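Long-range contacts in tyrocidine synthase 2 (Brevibacillus parabrevis, PDB 6TA8), which is a modular nonribosomal peptide synthetase, represented here by a condensation domain built from two lobes: residues A[172-177]-A[318-323]; A[297-302]-A[328-333]. One frame throughout, in Å; residues are numbered along the deposited sequence.

Interactions 1 and 2 are threaded together along the chain, in the order 172-177, 297-302, 318-323, 328-333. Strands 297-304 and 325-332 pair in interaction 2, at one margin of the six-stranded mixed sheet, and the loop that joins them carries 318-323 across to helix 169-187 in interaction 1. One connection between neighbouring strands thus ties the sheet of the C-terminal lobe to a helix of the N-terminal lobe. The two contacts lie on opposite sides of the chain's centre, with their own centres 29 Å apart and their nearest atoms about 10 Å apart, so they do not touch.

Interaction 1 (A[172-177]-A[318-323]); sequences WRILFE and RTIGWF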
loop_
_atom_site.group_PDB
_atom_site.type_symbol
_atom_site.label_atom_id
_atom_site.label_comp_id
_atom_site.label_asym_id
_atom_site.label_seq_id
_atom_site.Cartn_x
_atom_site.Cartn_y
_atom_site.Cartn_z
ATOM N N TRP A 172 0.576 -2.482 8.817
ATOM C CA TRP A 172 0.288 -3.901 9.003
ATOM C C TRP A 172 1.425 -4.614 9.723
ATOM O O TRP A 172 1.177 -5.558 10.483
ATOM C CB TRP A 172 0.011 -4.563 7.653
ATOM C CG TRP A 172 -1.391 -4.353 7.167
ATOM C CD1 TRP A 172 -1.795 -3.533 6.153
ATOM C CD2 TRP A 172 -2.577 -4.973 7.677
ATOM N NE1 TRP A 172 -3.159 -3.605 6.000
ATOM C CE2 TRP A 172 -3.662 -4.482 6.926
ATOM C CE3 TRP A 172 -2.826 -5.895 8.699
ATOM C CZ2 TRP A 172 -4.974 -4.883 7.161
ATOM C CZ3 TRP A 172 -4.129 -6.292 8.932
ATOM C CH2 TRP A 172 -5.188 -5.786 8.166
ATOM N N ARG A 173 2.670 -4.182 9.504
ATOM C CA ARG A 173 3.787 -4.777 10.228
ATOM C C ARG A 173 3.713 -4.450 11.715
ATOM O O ARG A 173 4.053 -5.289 12.559
ATOM C CB ARG A 173 5.115 -4.300 9.639
ATOM C CG ARG A 173 5.140 -4.259 8.122
ATOM C CD ARG A 173 6.327 -3.458 7.618
ATOM N NE ARG A 173 7.298 -4.299 6.924
ATOM C CZ ARG A 173 7.431 -4.347 5.603
ATOM N NH1 ARG A 173 8.342 -5.137 5.052
ATOM N NH2 ARG A 173 6.653 -3.600 4.833
ATOM N N ILE A 174 3.266 -3.238 12.057
ATOM C CA ILE A 174 3.047 -2.901 13.461
ATOM C C ILE A 174 1.914 -3.739 14.037
ATOM O O ILE A 174 1.945 -4.110 15.217
ATOM C CB ILE A 174 2.767 -1.394 13.609
ATOM C CG1 ILE A 174 3.860 -0.577 12.923
ATOM C CG2 ILE A 174 2.659 -1.007 15.076
ATOM C CD1 ILE A 174 3.576 0.907 12.889
ATOM N N LEU A 175 0.906 -4.056 13.223
ATOM C CA LEU A 175 -0.193 -4.895 13.690
ATOM C C LEU A 175 0.284 -6.312 13.978
ATOM O O LEU A 175 -0.062 -6.895 15.013
ATOM C CB LEU A 175 -1.319 -4.906 12.657
ATOM C CG LEU A 175 -2.345 -3.777 12.749
ATOM C CD1 LEU A 175 -3.505 -4.044 11.807
ATOM C CD2 LEU A 175 -2.836 -3.619 14.178
ATOM N N PHE A 176 1.078 -6.886 13.069
ATOM C CA PHE A 176 1.587 -8.239 13.277
ATOM C C PHE A 176 2.449 -8.316 14.531
ATOM O O PHE A 176 2.439 -9.329 15.239
ATOM C CB PHE A 176 2.386 -8.697 12.056
ATOM C CG PHE A 176 1.611 -8.658 10.768
ATOM C CD1 PHE A 176 0.243 -8.872 10.756
ATOM C CD2 PHE A 176 2.257 -8.413 9.567
ATOM C CE1 PHE A 176 -0.468 -8.838 9.570
ATOM C CE2 PHE A 176 1.553 -8.377 8.378
ATOM C CZ PHE A 176 0.189 -8.590 8.379
ATOM N N GLU A 177 3.204 -7.254 14.819
ATOM C CA GLU A 177 4.034 -7.241 16.017
ATOM C C GLU A 177 3.180 -7.127 17.274
ATOM O O GLU A 177 3.333 -7.913 18.215
ATOM C CB GLU A 177 5.039 -6.088 15.945
ATOM C CG GLU A 177 6.296 -6.392 15.142
ATOM C CD GLU A 177 7.133 -5.151 14.880
ATOM O OE1 GLU A 177 6.938 -4.509 13.825
ATOM O OE2 GLU A 177 7.984 -4.813 15.731
ATOM N N ARG A 318 5.862 3.794 15.310
ATOM C CA ARG A 318 4.824 2.889 15.789
ATOM C C ARG A 318 3.420 3.413 15.504
ATOM O O ARG A 318 2.455 2.946 16.118
ATOM C CB ARG A 318 4.993 2.637 17.287
ATOM C CG ARG A 318 6.387 2.186 17.693
ATOM C CD ARG A 318 6.684 0.790 17.181
ATOM N NE ARG A 318 5.831 -0.212 17.813
ATOM C CZ ARG A 318 5.861 -1.508 17.524
ATOM N NH1 ARG A 318 6.706 -1.965 16.609
ATOM N NH2 ARG A 318 5.047 -2.348 18.149
ATOM N N THR A 319 3.288 4.373 14.593
ATOM C CA THR A 319 2.003 4.990 14.294
ATOM C C THR A 319 1.322 4.247 13.153
ATOM O O THR A 319 1.942 3.976 12.119
ATOM C CB THR A 319 2.182 6.465 13.932
ATOM O OG1 THR A 319 2.700 7.178 15.062
ATOM C CG2 THR A 319 0.852 7.081 13.520
ATOM N N ILE A 320 0.047 3.919 13.344
ATOM C CA ILE A 320 -0.753 3.226 12.342
ATOM C C ILE A 320 -1.614 4.251 11.618
ATOM O O ILE A 320 -2.250 5.101 12.254
ATOM C CB ILE A 320 -1.613 2.125 12.985
ATOM C CG1 ILE A 320 -0.730 0.946 13.398
ATOM C CG2 ILE A 320 -2.718 1.669 12.040
ATOM C CD1 ILE A 320 -1.497 -0.231 13.942
ATOM N N GLY A 321 -1.620 4.184 10.293
ATOM C CA GLY A 321 -2.379 5.130 9.498
ATOM C C GLY A 321 -2.104 4.904 8.031
ATOM O O GLY A 321 -1.341 4.013 7.648
ATOM N N TRP A 322 -2.749 5.727 7.206
ATOM C CA TRP A 322 -2.550 5.700 5.756
ATOM C C TRP A 322 -1.582 6.826 5.406
ATOM O O TRP A 322 -1.984 7.964 5.159
ATOM C CB TRP A 322 -3.875 5.834 5.014
ATOM C CG TRP A 322 -3.794 5.409 3.576
ATOM C CD1 TRP A 322 -2.750 4.774 2.969
ATOM C CD2 TRP A 322 -4.794 5.592 2.565
ATOM N NE1 TRP A 322 -3.038 4.548 1.644
ATOM C CE2 TRP A 322 -4.287 5.040 1.372
ATOM C CE3 TRP A 322 -6.070 6.165 2.554
ATOM C CZ2 TRP A 322 -5.011 5.045 0.181
ATOM C CZ3 TRP A 322 -6.786 6.168 1.369
ATOM C CH2 TRP A 322 -6.254 5.613 0.200
ATOM N N PHE A 323 -0.292 6.497 5.384
ATOM C CA PHE A 323 0.768 7.462 5.129
ATOM C C PHE A 323 1.257 7.435 3.686
ATOM O O PHE A 323 2.259 8.086 3.374
ATOM C CB PHE A 323 1.947 7.211 6.073
ATOM C CG PHE A 323 1.680 7.593 7.502
ATOM C CD1 PHE A 323 0.833 6.833 8.293
ATOM C CD2 PHE A 323 2.287 8.706 8.057
ATOM C CE1 PHE A 323 0.591 7.182 9.609
ATOM C CE2 PHE A 323 2.051 9.060 9.371
ATOM C CZ PHE A 323 1.201 8.298 10.148
#
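Ile174 and Arg318 meet with the methyl branch of the isoleucine over the flat end of the arginine: CG2 of Ile174 stands 4.0 Å above the guanidinium plane of Arg318, over its centre. The arginine chain folds back to get there, bent at both chi2 (-69°) and chi3 (-66°), which brings its head round toward the helix. Glu177, one turn further on, approaches the same group at its edge. OE2 of Glu177 lies 3.2 Å from NH1 of Arg318 in a salt bridge whose hydrogen bond is weak, and the carboxylate is turned 77° from the guanidinium instead of lying flat with it. Asp178 forms a second salt bridge, to NH2 of Arg318, so two acidic side chains of the helix share one positive charge.

The other branch of Ile174 runs to the loop backbone. CD1 of Ile174 is 3.6 Å from C of Arg318 and equally close to O of Thr319, an oxygen that also accepts a hydrogen bond from Arg307. Helix 169-187 starts at the closing glycine of the HHxxxDG motif of condensation domains, to which His164 and Asp168 belong. The loop holding 318-323 probably corresponds to the floor loop of this family; Trp322 stacks on His164, and the backbone N of Phe323 donates to Asp168.

Ile320 turns its side chain to the helix beside Ile174 and Leu175. Its CD1 meets CD2 of Leu175 at 3.7 Å, the two side chains crossing at about a right angle, while its CG1 lies 4.2 Å from CB of Ile174. His83 touches both Ile174 and Ile320, and Leu175 continues inward onto Ile162 of strand 155-163.

Interaction 2 (A[297-302]-A[328-333]); sequences GVVINL and PVVLDM
Leu331 pushes one methyl into the groove between Val298 and Ile300 on the facing strand. Its CD1 lies 3.7 Å from CG1 of Ile300 and 4.0 Å from CG1 of Val298, so the leucine bridges two side chains on the same face of the sheet. Val298 has its CG1 set between the backbone N and carbonyl carbon (chi1 60°), where this one methyl meets two partners: beyond Leu331, it is reached by CE of Met333, at 3.8 Å. The methionine chain bends at chi2 and chi3, curling its end back to the backbone of Gly297, where CE of Met333 comes within 3.4 Å of N of Gly297; with no side chain on Gly297, the methyl meets bare backbone.

On the other face Val299 is the bump, set between Pro328 and Val330. Its two methyls divide the work: CG1 lies 3.8 Å from CB of Pro328, the two side chains running side by side, and CG2 is 4.3 Å from CG2 of Val330. Ile300 and Val329 form an antiparallel hydrogen-bonded pair, with N of Ile300 2.9 Å from O of Val329 and a reciprocal bond from N of Val329. N of Leu331 also donates to O of Val298, and the short strand segments run antiparallel with a twist, 149° between their N-to-C directions.

The pair forms one margin of the mixed sheet of the C-terminal lobe. Strand 297-304 is flanked on its other side by strand 383-390, whose Ile383 touches Val298 and Ile300, while helix 339-351 packs against Val329 through Asn349 and Leu350.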
loop_
_atom_site.group_PDB
_atom_site.type_symbol
_atom_site.label_atom_id
_atom_site.label_comp_id
_atom_site.label_asym_id
_atom_site.label_seq_id
_atom_site.Cartn_x
_atom_site.Cartn_y
_atom_site.Cartn_z
ATOM N N GLY A 297 9.963 6.371 -23.045
ATOM C CA GLY A 297 9.669 7.177 -21.879
ATOM C C GLY A 297 8.312 6.840 -21.299
ATOM O O GLY A 297 7.302 6.871 -22.010
ATOM N N VAL A 298 8.271 6.506 -20.012
ATOM C CA VAL A 298 7.032 6.139 -19.338
ATOM C C VAL A 298 7.001 6.825 -17.977
ATOM O O VAL A 298 8.028 6.930 -17.298
ATOM C CB VAL A 298 6.888 4.606 -19.203
ATOM C CG1 VAL A 298 8.040 4.014 -18.398
ATOM C CG2 VAL A 298 5.546 4.240 -18.585
ATOM N N VAL A 299 5.825 7.311 -17.593
ATOM C CA VAL A 299 5.622 7.973 -16.309
ATOM C C VAL A 299 4.938 6.986 -15.374
ATOM O O VAL A 299 3.828 6.519 -15.655
ATOM C CB VAL A 299 4.794 9.258 -16.463
ATOM C CG1 VAL A 299 4.583 9.915 -15.111
ATOM C CG2 VAL A 299 5.480 10.217 -17.426
ATOM N N ILE A 300 5.597 6.670 -14.262
ATOM C CA ILE A 300 5.113 5.692 -13.296
ATOM C C ILE A 300 4.630 6.423 -12.053
ATOM O O ILE A 300 5.230 7.419 -11.633
ATOM C CB ILE A 300 6.211 4.670 -12.938
ATOM C CG1 ILE A 300 6.855 4.109 -14.208
ATOM C CG2 ILE A 300 5.647 3.543 -12.085
ATOM C CD1 ILE A 300 5.945 3.208 -15.007
ATOM N N ASN A 301 3.540 5.926 -11.467
ATOM C CA ASN A 301 3.014 6.451 -10.207
ATOM C C ASN A 301 3.572 5.592 -9.080
ATOM O O ASN A 301 2.968 4.604 -8.660
ATOM C CB ASN A 301 1.491 6.457 -10.219
ATOM C CG ASN A 301 0.896 7.147 -9.006
ATOM O OD1 ASN A 301 1.037 6.677 -7.877
ATOM N ND2 ASN A 301 0.217 8.265 -9.235
ATOM N N LEU A 302 4.745 5.974 -8.583
ATOM C CA LEU A 302 5.409 5.207 -7.539
ATOM C C LEU A 302 4.907 5.633 -6.165
ATOM O O LEU A 302 4.672 6.818 -5.913
ATOM C CB LEU A 302 6.925 5.384 -7.631
ATOM C CG LEU A 302 7.770 4.591 -6.632
ATOM C CD1 LEU A 302 7.937 3.149 -7.080
ATOM C CD2 LEU A 302 9.128 5.237 -6.454
ATOM N N PRO A 328 4.896 11.062 -9.351
ATOM C CA PRO A 328 5.296 10.491 -10.641
ATOM C C PRO A 328 6.808 10.427 -10.798
ATOM O O PRO A 328 7.541 11.327 -10.379
ATOM C CB PRO A 328 4.672 11.455 -11.657
ATOM C CG PRO A 328 4.623 12.758 -10.938
ATOM C CD PRO A 328 4.374 12.434 -9.488
ATOM N N VAL A 329 7.269 9.341 -11.413
ATOM C CA VAL A 329 8.676 9.129 -11.729
ATOM C C VAL A 329 8.791 8.933 -13.233
ATOM O O VAL A 329 8.016 8.171 -13.825
ATOM C CB VAL A 329 9.256 7.922 -10.966
ATOM C CG1 VAL A 329 10.675 7.624 -11.429
ATOM C CG2 VAL A 329 9.221 8.176 -9.467
ATOM N N VAL A 330 9.747 9.621 -13.850
ATOM C CA VAL A 330 9.926 9.606 -15.297
ATOM C C VAL A 330 11.122 8.721 -15.620
ATOM O O VAL A 330 12.271 9.086 -15.351
ATOM C CB VAL A 330 10.113 11.024 -15.852
ATOM C CG1 VAL A 330 10.344 10.982 -17.355
ATOM C CG2 VAL A 330 8.904 11.876 -15.515
ATOM N N LEU A 331 10.853 7.555 -16.200
ATOM C CA LEU A 331 11.902 6.636 -16.616
ATOM C C LEU A 331 12.350 6.957 -18.036
ATOM O O LEU A 331 11.552 7.375 -18.880
ATOM C CB LEU A 331 11.416 5.189 -16.534
ATOM C CG LEU A 331 10.873 4.739 -15.177
ATOM C CD1 LEU A 331 10.356 3.311 -15.253
ATOM C CD2 LEU A 331 11.944 4.871 -14.106
ATOM N N ASP A 332 13.641 6.757 -18.294
ATOM C CA ASP A 332 14.247 7.074 -19.581
ATOM C C ASP A 332 14.837 5.805 -20.178
ATOM O O ASP A 332 15.730 5.191 -19.583
ATOM C CB ASP A 332 15.325 8.150 -19.432
ATOM C CG ASP A 332 15.589 8.897 -20.727
ATOM O OD1 ASP A 332 14.848 8.676 -21.709
ATOM O OD2 ASP A 332 16.538 9.707 -20.764
ATOM N N MET A 333 14.338 5.416 -21.351
ATOM C CA MET A 333 14.840 4.260 -22.084
ATOM C C MET A 333 15.611 4.678 -23.333
ATOM O O MET A 333 15.646 3.942 -24.321
ATOM C CB MET A 333 13.691 3.324 -22.457
ATOM C CG MET A 333 13.118 2.540 -21.289
ATOM S SD MET A 333 12.061 3.533 -20.217
ATOM C CE MET A 333 10.555 3.597 -21.181
#